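Local structure of minor fimbrium tip subunit Mfa3 (Porphyromonas gingivalis ATCC 33277, 5NF4) at residues A[74-79]-A[111-116]; A[84-89]-A[104-109]; A[163-168]-A[182-187]; A[45-50]-A[188-193]. The protein forms part of the tip of the minor fimbriae, surface filaments that mediate biofilm formation and adhesion to host cells and to other oral bacteria. All blocks are in the same frame, centred on the assembly; numbering follows the deposited sequence.

Interaction 1 of 4, residues A[74-79]-A[111-116]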
loop_
_atom_site.group_PDB
_atom_site.type_symbol
_atom_site.label_atom_id
_atom_site.label_comp_id
_atom_site.label_asym_id
_atom_site.label_seq_id
_atom_site.Cartn_x
_atom_site.Cartn_y
_atom_site.Cartn_z
ATOM N N MET A 74 15.265 -7.150 -7.909
ATOM C CA MET A 74 14.782 -6.957 -9.251
ATOM C C MET A 74 14.942 -8.293 -9.950
ATOM O O MET A 74 16.035 -8.871 -9.889
ATOM C CB MET A 74 15.585 -5.877 -10.004
ATOM C CG MET A 74 15.010 -5.630 -11.404
ATOM S SD MET A 74 16.058 -4.583 -12.442
ATOM C CE MET A 74 17.411 -5.743 -12.641
ATOM N N LEU A 75 13.885 -8.758 -10.596
ATOM C CA LEU A 75 13.934 -9.993 -11.382
ATOM C C LEU A 75 13.326 -9.698 -12.757
ATOM O O LEU A 75 12.250 -9.091 -12.878
ATOM C CB LEU A 75 13.207 -11.139 -10.674
ATOM C CG LEU A 75 13.763 -11.556 -9.312
ATOM C CD1 LEU A 75 13.017 -10.811 -8.216
ATOM C CD2 LEU A 75 13.684 -13.089 -9.098
ATOM N N VAL A 76 14.039 -10.133 -13.796
ATOM C CA VAL A 76 13.718 -9.787 -15.176
ATOM C C VAL A 76 13.540 -11.071 -15.975
ATOM O O VAL A 76 14.353 -12.011 -15.862
ATOM C CB VAL A 76 14.829 -8.918 -15.819
ATOM C CG1 VAL A 76 14.290 -8.349 -17.139
ATOM C CG2 VAL A 76 15.283 -7.811 -14.862
ATOM N N PHE A 77 12.449 -11.145 -16.714
ATOM C CA PHE A 77 12.115 -12.337 -17.477
ATOM C C PHE A 77 11.803 -12.034 -18.925
ATOM O O PHE A 77 11.290 -10.974 -19.247
ATOM C CB PHE A 77 10.898 -13.050 -16.862
ATOM C CG PHE A 77 11.107 -13.445 -15.439
ATOM C CD1 PHE A 77 10.872 -12.512 -14.428
ATOM C CD2 PHE A 77 11.587 -14.697 -15.094
ATOM C CE1 PHE A 77 11.115 -12.809 -13.128
ATOM C CE2 PHE A 77 11.795 -15.010 -13.729
ATOM C CZ PHE A 77 11.552 -14.071 -12.774
ATOM N N ASP A 78 12.081 -12.985 -19.803
ATOM C CA ASP A 78 11.658 -12.828 -21.198
ATOM C C ASP A 78 10.130 -12.827 -21.242
ATOM O O ASP A 78 9.508 -13.733 -20.691
ATOM C CB ASP A 78 12.213 -13.960 -22.042
ATOM C CG ASP A 78 11.971 -13.752 -23.530
ATOM O OD1 ASP A 78 10.860 -14.059 -23.998
ATOM O OD2 ASP A 78 12.890 -13.279 -24.228
ATOM N N SER A 79 9.524 -11.813 -21.862
ATOM C CA SER A 79 8.068 -11.670 -21.851
ATOM C C SER A 79 7.347 -12.843 -22.506
ATOM O O SER A 79 6.223 -13.153 -22.111
ATOM C CB SER A 79 7.660 -10.366 -22.541
ATOM O OG SER A 79 8.299 -9.268 -21.918
ATOM N N ARG A 111 10.983 -7.684 -22.221
ATOM C CA ARG A 111 11.239 -8.105 -20.840
ATOM C C ARG A 111 10.172 -7.638 -19.879
ATOM O O ARG A 111 9.632 -6.532 -19.985
ATOM C CB ARG A 111 12.617 -7.590 -20.370
ATOM C CG ARG A 111 13.813 -8.457 -20.801
ATOM C CD ARG A 111 14.290 -8.205 -22.249
ATOM N NE ARG A 111 15.373 -9.122 -22.539
ATOM C CZ ARG A 111 15.208 -10.370 -22.958
ATOM N NH1 ARG A 111 13.997 -10.866 -23.202
ATOM N NH2 ARG A 111 16.265 -11.119 -23.164
ATOM N N ASP A 112 9.862 -8.529 -18.944
ATOM C CA ASP A 112 9.007 -8.218 -17.805
ATOM C C ASP A 112 9.887 -7.989 -16.562
ATOM O O ASP A 112 10.671 -8.857 -16.207
ATOM C CB ASP A 112 8.046 -9.369 -17.546
ATOM C CG ASP A 112 6.946 -9.509 -18.590
ATOM O OD1 ASP A 112 6.925 -8.855 -19.656
ATOM O OD2 ASP A 112 6.025 -10.289 -18.290
ATOM N N PHE A 113 9.762 -6.825 -15.922
ATOM C CA PHE A 113 10.604 -6.435 -14.787
ATOM C C PHE A 113 9.745 -6.516 -13.521
ATOM O O PHE A 113 8.656 -5.976 -13.503
ATOM C CB PHE A 113 11.104 -5.018 -14.914
ATOM C CG PHE A 113 12.167 -4.821 -15.977
ATOM C CD1 PHE A 113 11.851 -4.870 -17.334
ATOM C CD2 PHE A 113 13.465 -4.546 -15.597
ATOM C CE1 PHE A 113 12.842 -4.659 -18.278
ATOM C CE2 PHE A 113 14.441 -4.348 -16.528
ATOM C CZ PHE A 113 14.134 -4.399 -17.868
ATOM N N PHE A 114 10.279 -7.142 -12.487
ATOM C CA PHE A 114 9.590 -7.243 -11.198
ATOM C C PHE A 114 10.492 -6.647 -10.140
ATOM O O PHE A 114 11.650 -7.019 -10.035
ATOM C CB PHE A 114 9.251 -8.691 -10.821
ATOM C CG PHE A 114 8.290 -9.354 -11.749
ATOM C CD1 PHE A 114 8.730 -9.824 -12.990
ATOM C CD2 PHE A 114 6.958 -9.532 -11.399
ATOM C CE1 PHE A 114 7.854 -10.458 -13.853
ATOM C CE2 PHE A 114 6.075 -10.173 -12.260
ATOM C CZ PHE A 114 6.537 -10.623 -13.521
ATOM N N PHE A 115 9.920 -5.766 -9.313
ATOM C CA PHE A 115 10.644 -5.123 -8.242
ATOM C C PHE A 115 9.897 -5.402 -6.933
ATOM O O PHE A 115 8.694 -5.166 -6.847
ATOM C CB PHE A 115 10.761 -3.614 -8.446
ATOM C CG PHE A 115 11.631 -3.229 -9.619
ATOM C CD1 PHE A 115 11.093 -3.118 -10.888
ATOM C CD2 PHE A 115 12.977 -3.012 -9.436
ATOM C CE1 PHE A 115 11.884 -2.765 -11.961
ATOM C CE2 PHE A 115 13.798 -2.651 -10.507
ATOM C CZ PHE A 115 13.254 -2.529 -11.768
ATOM N N VAL A 116 10.635 -5.905 -5.951
ATOM C CA VAL A 116 10.077 -6.272 -4.635
ATOM C C VAL A 116 10.988 -5.689 -3.553
ATOM O O VAL A 116 12.166 -5.993 -3.518
ATOM C CB VAL A 116 9.964 -7.812 -4.485
ATOM C CG1 VAL A 116 9.438 -8.175 -3.127
ATOM C CG2 VAL A 116 8.995 -8.368 -5.544
HETATM O O HOH W 1 15.784 -13.784 -24.196
#
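Arg111 and Asp78 meet at the end of a strand pair, where the guanidinium reaches back to the carboxylate through a salt bridge, Arg111 NH1 to Asp78 OD2 at 2.8 Å. The oxygen lies in the guanidinium plane, but the nitrogen comes from above the carboxylate, the two planes being turned 84° apart. A bend at chi2 (81°) brings the arginine chain round, with CB and CG resting on Val76 CG1, before the tip turns to the aspartate. One water joins Asp78 OD2 to Arg111 NH2, and Arg111 NE is held by the carbonyl of Lys107, so the guanidinium is fixed from several directions. Segments 74-79 and 111-116 are antiparallel neighbours in a β-sheet of this fimbrillin-superfamily protein; Leu75 with Phe114 and Phe77 with Asp112 are its hydrogen-bonded pairs. Met74 lies alongside Phe115 and points the same way. Its CG approaches Phe115 CE2 to 3.3 Å, and with chi1 and chi2 both extended (chi1 -177°) SD comes to 4.4 Å from the Phe115 ring centroid, an oblique Met-aromatic contact. The same sulfur also stands at the edge of Phe113, whose face carries Val76 CG1, 3.9 Å from the ring centroid. On the opposite face of the sheet, the Phe77 and Phe114 rings meet obliquely, and both touch Met135 of helix 132-140. Ser79 OG donates to Asp112 OD1 (2.7 Å), which also accepts the backbone N of Asn167.

Interaction 2 of 4, residues A[84-89]-A[104-109]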
loop_
_atom_site.group_PDB
_atom_site.type_symbol
_atom_site.label_atom_id
_atom_site.label_comp_id
_atom_site.label_asym_id
_atom_site.label_seq_id
_atom_site.Cartn_x
_atom_site.Cartn_y
_atom_site.Cartn_z
ATOM N N LYS A 84 14.157 -16.500 -16.979
ATOM C CA LYS A 84 14.830 -15.456 -16.192
ATOM C C LYS A 84 16.028 -14.969 -16.956
ATOM O O LYS A 84 16.883 -15.769 -17.324
ATOM C CB LYS A 84 15.258 -15.980 -14.818
ATOM C CG LYS A 84 15.860 -14.917 -13.924
ATOM C CD LYS A 84 15.379 -15.035 -12.456
ATOM C CE LYS A 84 15.782 -16.350 -11.809
ATOM N NZ LYS A 84 15.851 -16.328 -10.289
ATOM N N VAL A 85 16.094 -13.667 -17.225
ATOM C CA VAL A 85 17.232 -13.129 -17.996
ATOM C C VAL A 85 18.119 -12.147 -17.227
ATOM O O VAL A 85 19.186 -11.770 -17.711
ATOM C CB VAL A 85 16.749 -12.464 -19.289
ATOM C CG1 VAL A 85 16.072 -13.499 -20.184
ATOM C CG2 VAL A 85 15.830 -11.292 -19.013
ATOM N N ALA A 86 17.725 -11.763 -16.017
ATOM C CA ALA A 86 18.590 -10.937 -15.172
ATOM C C ALA A 86 17.978 -10.863 -13.787
ATOM O O ALA A 86 16.783 -11.026 -13.649
ATOM C CB ALA A 86 18.758 -9.522 -15.737
ATOM N N GLU A 87 18.799 -10.622 -12.780
ATOM C CA GLU A 87 18.269 -10.341 -11.454
ATOM C C GLU A 87 19.309 -9.581 -10.676
ATOM O O GLU A 87 20.517 -9.608 -10.990
ATOM C CB GLU A 87 17.842 -11.630 -10.741
ATOM C CG GLU A 87 18.936 -12.559 -10.340
ATOM C CD GLU A 87 18.411 -13.865 -9.728
ATOM O OE1 GLU A 87 17.177 -14.015 -9.574
ATOM O OE2 GLU A 87 19.233 -14.740 -9.392
ATOM N N HIS A 88 18.849 -8.855 -9.670
ATOM C CA HIS A 88 19.727 -8.008 -8.898
ATOM C C HIS A 88 19.171 -7.854 -7.499
ATOM O O HIS A 88 17.967 -7.764 -7.331
ATOM C CB HIS A 88 19.869 -6.624 -9.534
ATOM C CG HIS A 88 20.847 -5.758 -8.827
ATOM N ND1 HIS A 88 22.159 -5.638 -9.236
ATOM C CD2 HIS A 88 20.731 -5.010 -7.708
ATOM C CE1 HIS A 88 22.797 -4.827 -8.415
ATOM N NE2 HIS A 88 21.959 -4.451 -7.466
ATOM N N PHE A 89 20.063 -7.802 -6.515
ATOM C CA PHE A 89 19.606 -7.564 -5.146
ATOM C C PHE A 89 20.383 -6.405 -4.521
ATOM O O PHE A 89 21.623 -6.322 -4.630
ATOM C CB PHE A 89 19.739 -8.838 -4.306
ATOM C CG PHE A 89 19.266 -8.664 -2.909
ATOM C CD1 PHE A 89 17.925 -8.681 -2.633
ATOM C CD2 PHE A 89 20.176 -8.454 -1.881
ATOM C CE1 PHE A 89 17.460 -8.519 -1.301
ATOM C CE2 PHE A 89 19.737 -8.284 -0.563
ATOM C CZ PHE A 89 18.386 -8.301 -0.287
ATOM N N VAL A 104 22.836 -2.978 -14.572
ATOM C CA VAL A 104 22.643 -4.402 -14.837
ATOM C C VAL A 104 22.984 -4.692 -16.314
ATOM O O VAL A 104 22.735 -3.863 -17.187
ATOM C CB VAL A 104 21.204 -4.871 -14.541
ATOM C CG1 VAL A 104 20.214 -4.233 -15.493
ATOM C CG2 VAL A 104 21.105 -6.372 -14.651
ATOM N N LYS A 105 23.561 -5.859 -16.567
ATOM C CA LYS A 105 23.861 -6.316 -17.938
ATOM C C LYS A 105 22.870 -7.419 -18.321
ATOM O O LYS A 105 22.592 -8.299 -17.515
ATOM C CB LYS A 105 25.286 -6.827 -18.013
ATOM C CG LYS A 105 25.696 -7.400 -19.357
ATOM C CD LYS A 105 27.134 -7.908 -19.265
ATOM C CE LYS A 105 27.396 -9.059 -20.213
ATOM N NZ LYS A 105 28.825 -9.497 -20.174
ATOM N N LEU A 106 22.297 -7.365 -19.516
ATOM C CA LEU A 106 21.386 -8.420 -19.956
ATOM C C LEU A 106 21.276 -8.446 -21.462
ATOM O O LEU A 106 21.742 -7.553 -22.124
ATOM C CB LEU A 106 19.979 -8.273 -19.339
ATOM C CG LEU A 106 19.063 -7.170 -19.872
ATOM C CD1 LEU A 106 17.602 -7.391 -19.481
ATOM C CD2 LEU A 106 19.561 -5.789 -19.411
ATOM N N LYS A 107 20.621 -9.463 -21.994
ATOM C CA LYS A 107 20.377 -9.534 -23.423
ATOM C C LYS A 107 19.141 -8.722 -23.790
ATOM O O LYS A 107 18.187 -8.642 -23.008
ATOM C CB LYS A 107 20.196 -10.986 -23.858
ATOM C CG LYS A 107 21.460 -11.841 -23.617
ATOM C CD LYS A 107 22.630 -11.349 -24.501
ATOM C CE LYS A 107 23.854 -12.257 -24.429
ATOM N NZ LYS A 107 24.938 -11.766 -25.350
ATOM N N PRO A 108 19.159 -8.103 -24.968
ATOM C CA PRO A 108 17.992 -7.331 -25.420
ATOM C C PRO A 108 16.785 -8.177 -25.751
ATOM O O PRO A 108 16.901 -9.382 -25.940
ATOM C CB PRO A 108 18.495 -6.646 -26.685
ATOM C CG PRO A 108 19.503 -7.630 -27.240
ATOM C CD PRO A 108 20.193 -8.218 -26.022
ATOM N N GLY A 109 15.623 -7.536 -25.802
ATOM C CA GLY A 109 14.397 -8.199 -26.203
ATOM C C GLY A 109 13.213 -7.626 -25.449
ATOM O O GLY A 109 13.256 -6.477 -25.029
HETATM O O HOH W 2 20.253 -11.912 -20.221
HETATM O O HOH W 3 21.777 -10.746 -16.930
#
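A classic β-bulge shapes this contact: Val85 and Ala86 both face Val76 of the adjacent strand, and their side chains point toward strand 99-106. The two strands run nearly antiparallel, but the axes of the short segments come no closer than 7.0 Å, too far for direct backbone pairing, so small apolar groups and water join them. Ala86 CB touches two residues of segment 104-109, lying 4.0 Å from Leu106 CB and 4.1 Å from Val104 CG2. The valine methyl gets there because it lies opposite the backbone N, while CG1 takes the place between N and the carbonyl carbon. Val85 CG2 touches Leu106 CD1 more loosely, at 4.3 Å. Val104 and Leu106 also pack against Leu43 of strand 41-49, which pairs with their own strand. The carbonyl of Val85 accepts two waters. One of them donates to Val85 O and accepts from Lys107 N; the other donates both to Val85 O, at 2.9 Å, and to Lys105 O, at 2.6 Å.

Interaction 3 of 4, residues A[163-168]-A[182-187]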
loop_
_atom_site.group_PDB
_atom_site.type_symbol
_atom_site.label_atom_id
_atom_site.label_comp_id
_atom_site.label_asym_id
_atom_site.label_seq_id
_atom_site.Cartn_x
_atom_site.Cartn_y
_atom_site.Cartn_z
ATOM N N ARG A 163 6.670 -3.165 -7.631
ATOM C CA ARG A 163 6.198 -2.625 -8.884
ATOM C C ARG A 163 6.562 -3.618 -9.966
ATOM O O ARG A 163 7.578 -4.295 -9.856
ATOM C CB ARG A 163 6.810 -1.255 -9.147
ATOM C CG ARG A 163 6.138 -0.470 -10.264
ATOM C CD ARG A 163 4.798 0.086 -9.876
ATOM N NE ARG A 163 4.204 0.676 -11.060
ATOM C CZ ARG A 163 4.276 1.957 -11.395
ATOM N NH1 ARG A 163 4.871 2.841 -10.601
ATOM N NH2 ARG A 163 3.725 2.354 -12.533
ATOM N N MET A 164 5.703 -3.749 -10.966
ATOM C CA MET A 164 6.051 -4.564 -12.120
ATOM C C MET A 164 5.710 -3.857 -13.412
ATOM O O MET A 164 4.730 -3.096 -13.513
ATOM C CB MET A 164 5.390 -5.956 -12.034
ATOM C CG MET A 164 3.916 -6.036 -12.114
ATOM S SD MET A 164 3.358 -7.778 -12.104
ATOM C CE MET A 164 3.670 -8.200 -13.823
ATOM N N TYR A 165 6.563 -4.093 -14.417
ATOM C CA TYR A 165 6.402 -3.509 -15.738
ATOM C C TYR A 165 6.501 -4.633 -16.763
ATOM O O TYR A 165 7.528 -5.301 -16.851
ATOM C CB TYR A 165 7.482 -2.463 -16.006
ATOM C CG TYR A 165 7.587 -1.360 -14.970
ATOM C CD1 TYR A 165 6.790 -0.222 -15.045
ATOM C CD2 TYR A 165 8.490 -1.452 -13.929
ATOM C CE1 TYR A 165 6.903 0.789 -14.113
ATOM C CE2 TYR A 165 8.632 -0.430 -13.012
ATOM C CZ TYR A 165 7.843 0.676 -13.096
ATOM O OH TYR A 165 7.969 1.694 -12.173
ATOM N N SER A 166 5.455 -4.819 -17.546
ATOM C CA SER A 166 5.403 -5.904 -18.507
ATOM C C SER A 166 5.714 -5.471 -19.940
ATOM O O SER A 166 5.547 -4.305 -20.322
ATOM C CB SER A 166 4.019 -6.554 -18.467
ATOM O OG SER A 166 3.068 -5.589 -18.826
ATOM N N ASN A 167 6.181 -6.439 -20.718
ATOM C CA ASN A 167 6.474 -6.250 -22.125
ATOM C C ASN A 167 7.251 -4.947 -22.426
ATOM O O ASN A 167 6.854 -4.143 -23.270
ATOM C CB ASN A 167 5.166 -6.298 -22.938
ATOM C CG ASN A 167 5.419 -6.553 -24.433
ATOM O OD1 ASN A 167 6.451 -7.117 -24.816
ATOM N ND2 ASN A 167 4.471 -6.157 -25.278
ATOM N N GLN A 168 8.375 -4.756 -21.741
ATOM C CA GLN A 168 9.234 -3.615 -21.987
ATOM C C GLN A 168 10.208 -3.917 -23.090
ATOM O O GLN A 168 10.809 -4.975 -23.110
ATOM C CB GLN A 168 10.009 -3.262 -20.731
ATOM C CG GLN A 168 9.118 -3.009 -19.536
ATOM C CD GLN A 168 8.318 -1.744 -19.681
ATOM O OE1 GLN A 168 8.876 -0.659 -19.647
ATOM N NE2 GLN A 168 6.995 -1.874 -19.835
ATOM N N PHE A 182 17.250 2.971 -17.861
ATOM C CA PHE A 182 16.013 2.197 -17.933
ATOM C C PHE A 182 14.824 3.140 -17.755
ATOM O O PHE A 182 14.723 3.834 -16.745
ATOM C CB PHE A 182 15.996 1.101 -16.856
ATOM C CG PHE A 182 14.727 0.298 -16.814
ATOM C CD1 PHE A 182 14.219 -0.284 -17.957
ATOM C CD2 PHE A 182 14.064 0.102 -15.622
ATOM C CE1 PHE A 182 13.068 -1.031 -17.916
ATOM C CE2 PHE A 182 12.912 -0.653 -15.561
ATOM C CZ PHE A 182 12.402 -1.211 -16.704
ATOM N N LYS A 183 13.948 3.178 -18.752
ATOM C CA LYS A 183 12.775 4.028 -18.704
ATOM C C LYS A 183 11.496 3.178 -18.688
ATOM O O LYS A 183 10.907 2.941 -19.739
ATOM C CB LYS A 183 12.791 4.988 -19.899
ATOM C CG LYS A 183 14.045 5.889 -19.949
ATOM C CD LYS A 183 13.865 7.168 -19.157
ATOM C CE LYS A 183 15.193 7.870 -18.840
ATOM N NZ LYS A 183 16.003 8.234 -20.035
ATOM N N PRO A 184 11.065 2.712 -17.495
ATOM C CA PRO A 184 9.878 1.857 -17.420
ATOM C C PRO A 184 8.643 2.609 -17.897
ATOM O O PRO A 184 8.360 3.694 -17.389
ATOM C CB PRO A 184 9.774 1.522 -15.927
ATOM C CG PRO A 184 10.464 2.698 -15.227
ATOM C CD PRO A 184 11.587 3.059 -16.154
ATOM N N ASP A 185 7.935 2.026 -18.857
ATOM C CA ASP A 185 6.779 2.660 -19.502
ATOM C C ASP A 185 7.010 4.151 -19.778
ATOM O O ASP A 185 6.116 4.978 -19.591
ATOM C CB ASP A 185 5.545 2.417 -18.645
ATOM C CG ASP A 185 5.079 0.971 -18.732
ATOM O OD1 ASP A 185 5.169 0.391 -19.832
ATOM O OD2 ASP A 185 4.660 0.394 -17.722
ATOM N N GLY A 186 8.221 4.471 -20.231
ATOM C CA GLY A 186 8.590 5.830 -20.593
ATOM C C GLY A 186 8.896 6.798 -19.460
ATOM O O GLY A 186 9.237 7.955 -19.717
ATOM N N GLU A 187 8.780 6.336 -18.219
ATOM C CA GLU A 187 9.080 7.153 -17.045
ATOM C C GLU A 187 10.569 7.103 -16.727
ATOM O O GLU A 187 11.259 6.196 -17.177
ATOM C CB GLU A 187 8.280 6.669 -15.843
ATOM C CG GLU A 187 6.779 6.653 -16.040
ATOM C CD GLU A 187 6.031 6.281 -14.767
ATOM O OE1 GLU A 187 5.428 7.185 -14.155
ATOM O OE2 GLU A 187 6.050 5.091 -14.373
HETATM O O HOH W 4 3.865 -2.259 -17.774
HETATM O O HOH W 5 10.807 0.416 -21.246
#
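Gln168 crosses to Asp185 with its whole amide, their side chains roughly perpendicular. From CB the chain leaves CG beside the backbone N and folds sharply at chi2 (-69°), which turns CD toward the loop of residues 182-187. OE1 accepts the backbone N-H of Asp185 at 3.0 Å in an almost straight bond (175°), lies 3.5 Å from Pro184 CA, and takes a water that also donates to Lys183 O. NE2 spends its two hydrogens on Asp185 OD1, at 2.9 Å and from above the carboxylate plane, and on the carbonyl of Ser166. With both amide atoms engaged, the rotation of the group is fixed. Beside it, Pro184 CB lies over the centre of the Tyr165 ring, 3.4 Å from the centroid, a CH-π contact, while Asp185 OD2 stands at the ring edge. Tyr165 OH hydrogen-bonds to Lys191 N. The loop itself is tightened by Gly186 N to Lys183 O and Glu187 N to Pro184 O, and the whole joins the two strands of the β-hairpin 161-170 and 180-205.

Interaction 4 of 4, residues A[45-50]-A[188-193]; sequences VNARAA and NNVKLQ. With SO4 (sulfate ion), chain D.
Asn46, Arg48 and Ala50 hold segment 188-193 through their backbones, in a parallel ladder of four hydrogen bonds. Val190 N donates to Asn46 O (2.8 Å), Arg48 N to Val190 O in a more bent bond (137°), Leu192 N to Arg48 O almost straight (174°), and Ala50 N to Leu192 O (2.8 Å). The backbone polar groups facing each other in this part of the pair are thus matched. Ala47 CB packs on Val190 CB on one face of the sheet, and Arg48 and Lys191 run side by side on the other. Arg48 places CG between its backbone N and carbonyl carbon (chi1 60°), then stays extended so that its guanidinium lies over Lys191 CG, with NH2 3.4 Å from Lys191 CE. A sulfate, probably from the crystallisation liquor, accepts four hydrogen bonds from segment 188-193: Asn188 N gives to O3, Asn188 ND2 to O4, Asn189 ND2 to O2 at 2.6 Å, and Lys191 NZ to O1 at 2.9 Å. Arg48 NH2 stays 3.7 Å from O2, yet its charge would still favour the anion. Lys191 NZ also forms a salt bridge with Glu187. Residues 45-48 belong to the propeptide and here form part of strand 41-49, which lies between strand 99-106, antiparallel to it, and strand 180-205, parallel to it; Val190 also packs against Tyr165 of strand 161-170.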
loop_
_atom_site.group_PDB
_atom_site.type_symbol
_atom_site.label_atom_id
_atom_site.label_comp_id
_atom_site.label_asym_id
_atom_site.label_seq_id
_atom_site.Cartn_x
_atom_site.Cartn_y
_atom_site.Cartn_z
ATOM N N VAL A 45 19.399 1.403 -13.676
ATOM C CA VAL A 45 18.097 1.285 -13.019
ATOM C C VAL A 45 18.117 2.291 -11.880
ATOM O O VAL A 45 19.059 2.304 -11.075
ATOM C CB VAL A 45 17.844 -0.156 -12.516
ATOM C CG1 VAL A 45 16.570 -0.238 -11.645
ATOM C CG2 VAL A 45 17.705 -1.103 -13.686
ATOM N N ASN A 46 17.134 3.191 -11.868
ATOM C CA ASN A 46 16.921 4.095 -10.732
ATOM C C ASN A 46 15.548 3.857 -10.145
ATOM O O ASN A 46 14.543 4.014 -10.851
ATOM C CB ASN A 46 17.057 5.554 -11.137
ATOM C CG ASN A 46 17.354 6.450 -9.945
ATOM O OD1 ASN A 46 16.774 6.295 -8.872
ATOM N ND2 ASN A 46 18.289 7.363 -10.118
ATOM N N ALA A 47 15.527 3.462 -8.873
ATOM C CA ALA A 47 14.312 3.023 -8.185
ATOM C C ALA A 47 14.129 3.790 -6.888
ATOM O O ALA A 47 15.096 4.187 -6.238
ATOM C CB ALA A 47 14.367 1.534 -7.909
ATOM N N ARG A 48 12.872 4.008 -6.513
ATOM C CA ARG A 48 12.590 4.813 -5.356
ATOM C C ARG A 48 11.145 4.568 -4.955
ATOM O O ARG A 48 10.340 4.130 -5.778
ATOM C CB ARG A 48 12.838 6.287 -5.654
ATOM C CG ARG A 48 12.001 6.845 -6.770
ATOM C CD ARG A 48 12.040 8.355 -6.730
ATOM N NE ARG A 48 11.433 8.954 -7.913
ATOM C CZ ARG A 48 10.123 9.092 -8.102
ATOM N NH1 ARG A 48 9.254 8.665 -7.190
ATOM N NH2 ARG A 48 9.681 9.657 -9.217
ATOM N N ALA A 49 10.819 4.813 -3.695
ATOM C CA ALA A 49 9.433 4.680 -3.310
ATOM C C ALA A 49 8.624 5.809 -3.960
ATOM O O ALA A 49 9.103 6.940 -4.069
ATOM C CB ALA A 49 9.290 4.696 -1.796
ATOM N N ALA A 50 7.420 5.483 -4.426
ATOM C CA ALA A 50 6.512 6.470 -5.010
ATOM C C ALA A 50 5.970 7.422 -3.941
ATOM O O ALA A 50 4.995 7.115 -3.246
ATOM C CB ALA A 50 5.359 5.768 -5.729
ATOM N N ASN A 188 11.061 8.077 -15.960
ATOM C CA ASN A 188 12.495 8.162 -15.647
ATOM C C ASN A 188 12.946 7.248 -14.526
ATOM O O ASN A 188 14.120 6.887 -14.438
ATOM C CB ASN A 188 12.866 9.585 -15.264
ATOM C CG ASN A 188 12.865 10.515 -16.444
ATOM O OD1 ASN A 188 13.318 10.153 -17.532
ATOM N ND2 ASN A 188 12.344 11.719 -16.246
ATOM N N ASN A 189 12.006 6.875 -13.672
ATOM C CA ASN A 189 12.318 6.153 -12.456
ATOM C C ASN A 189 11.398 4.976 -12.302
ATOM O O ASN A 189 10.245 5.045 -12.716
ATOM C CB ASN A 189 12.145 7.039 -11.212
ATOM C CG ASN A 189 13.048 8.242 -11.220
ATOM O OD1 ASN A 189 14.243 8.134 -10.949
ATOM N ND2 ASN A 189 12.479 9.406 -11.510
ATOM N N VAL A 190 11.905 3.930 -11.668
ATOM C CA VAL A 190 11.074 2.883 -11.110
ATOM C C VAL A 190 10.468 3.448 -9.827
ATOM O O VAL A 190 11.201 3.900 -8.956
ATOM C CB VAL A 190 11.879 1.609 -10.800
ATOM C CG1 VAL A 190 11.046 0.594 -10.005
ATOM C CG2 VAL A 190 12.362 0.980 -12.081
ATOM N N LYS A 191 9.146 3.368 -9.704
ATOM C CA LYS A 191 8.431 3.965 -8.580
ATOM C C LYS A 191 7.709 2.850 -7.859
ATOM O O LYS A 191 6.725 2.278 -8.357
ATOM C CB LYS A 191 7.450 5.030 -9.050
ATOM C CG LYS A 191 8.097 6.250 -9.702
ATOM C CD LYS A 191 7.175 6.846 -10.766
ATOM C CE LYS A 191 7.867 7.928 -11.570
ATOM N NZ LYS A 191 6.918 8.624 -12.480
ATOM N N LEU A 192 8.211 2.531 -6.679
ATOM C CA LEU A 192 7.693 1.403 -5.921
ATOM C C LEU A 192 6.415 1.821 -5.229
ATOM O O LEU A 192 6.323 2.956 -4.762
ATOM C CB LEU A 192 8.723 0.939 -4.897
ATOM C CG LEU A 192 10.078 0.549 -5.510
ATOM C CD1 LEU A 192 11.171 0.471 -4.440
ATOM C CD2 LEU A 192 9.929 -0.776 -6.216
ATOM N N GLN A 193 5.442 0.921 -5.189
ATOM C CA GLN A 193 4.176 1.186 -4.494
ATOM C C GLN A 193 4.131 0.409 -3.214
ATOM O O GLN A 193 4.355 -0.804 -3.230
ATOM C CB GLN A 193 2.984 0.808 -5.361
ATOM C CG GLN A 193 2.817 1.760 -6.518
ATOM C CD GLN A 193 1.870 1.229 -7.576
ATOM O OE1 GLN A 193 1.299 0.147 -7.429
ATOM N NE2 GLN A 193 1.693 1.994 -8.647
HETATM S S SO4 D . 9.659 10.491 -13.441
HETATM O O1 SO4 D . 8.644 11.007 -12.528
HETATM O O2 SO4 D . 10.263 9.292 -12.874
HETATM O O3 SO4 D . 9.051 10.168 -14.729
HETATM O O4 SO4 D . 10.690 11.510 -13.618
#

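Interactions 1 and 3 meet where strands 109-117 and 161-170 pair, with centres about 9 Å apart: Arg111 O accepts Gln168 N at 2.8 Å, and Phe113 stacks on Phe182. Interaction 2 adjoins interaction 1 through the hairpin of strands 71-78 and 84-91, where Val85 N meets Val76 O at 2.8 Å. Interactions 3 and 4 are both on strand 180-205: Arg163 NH1 reaches Lys191 O at 3.0 Å, and the Glu187 side chain lies about 4 Å from the sulfate of interaction 4. Interaction 1 touches interaction 4 across the interior, Phe115 CZ lying 3.6 Å from Val190 CG2, whereas interactions 2 and 4 have centres about 17 Å apart and do not touch.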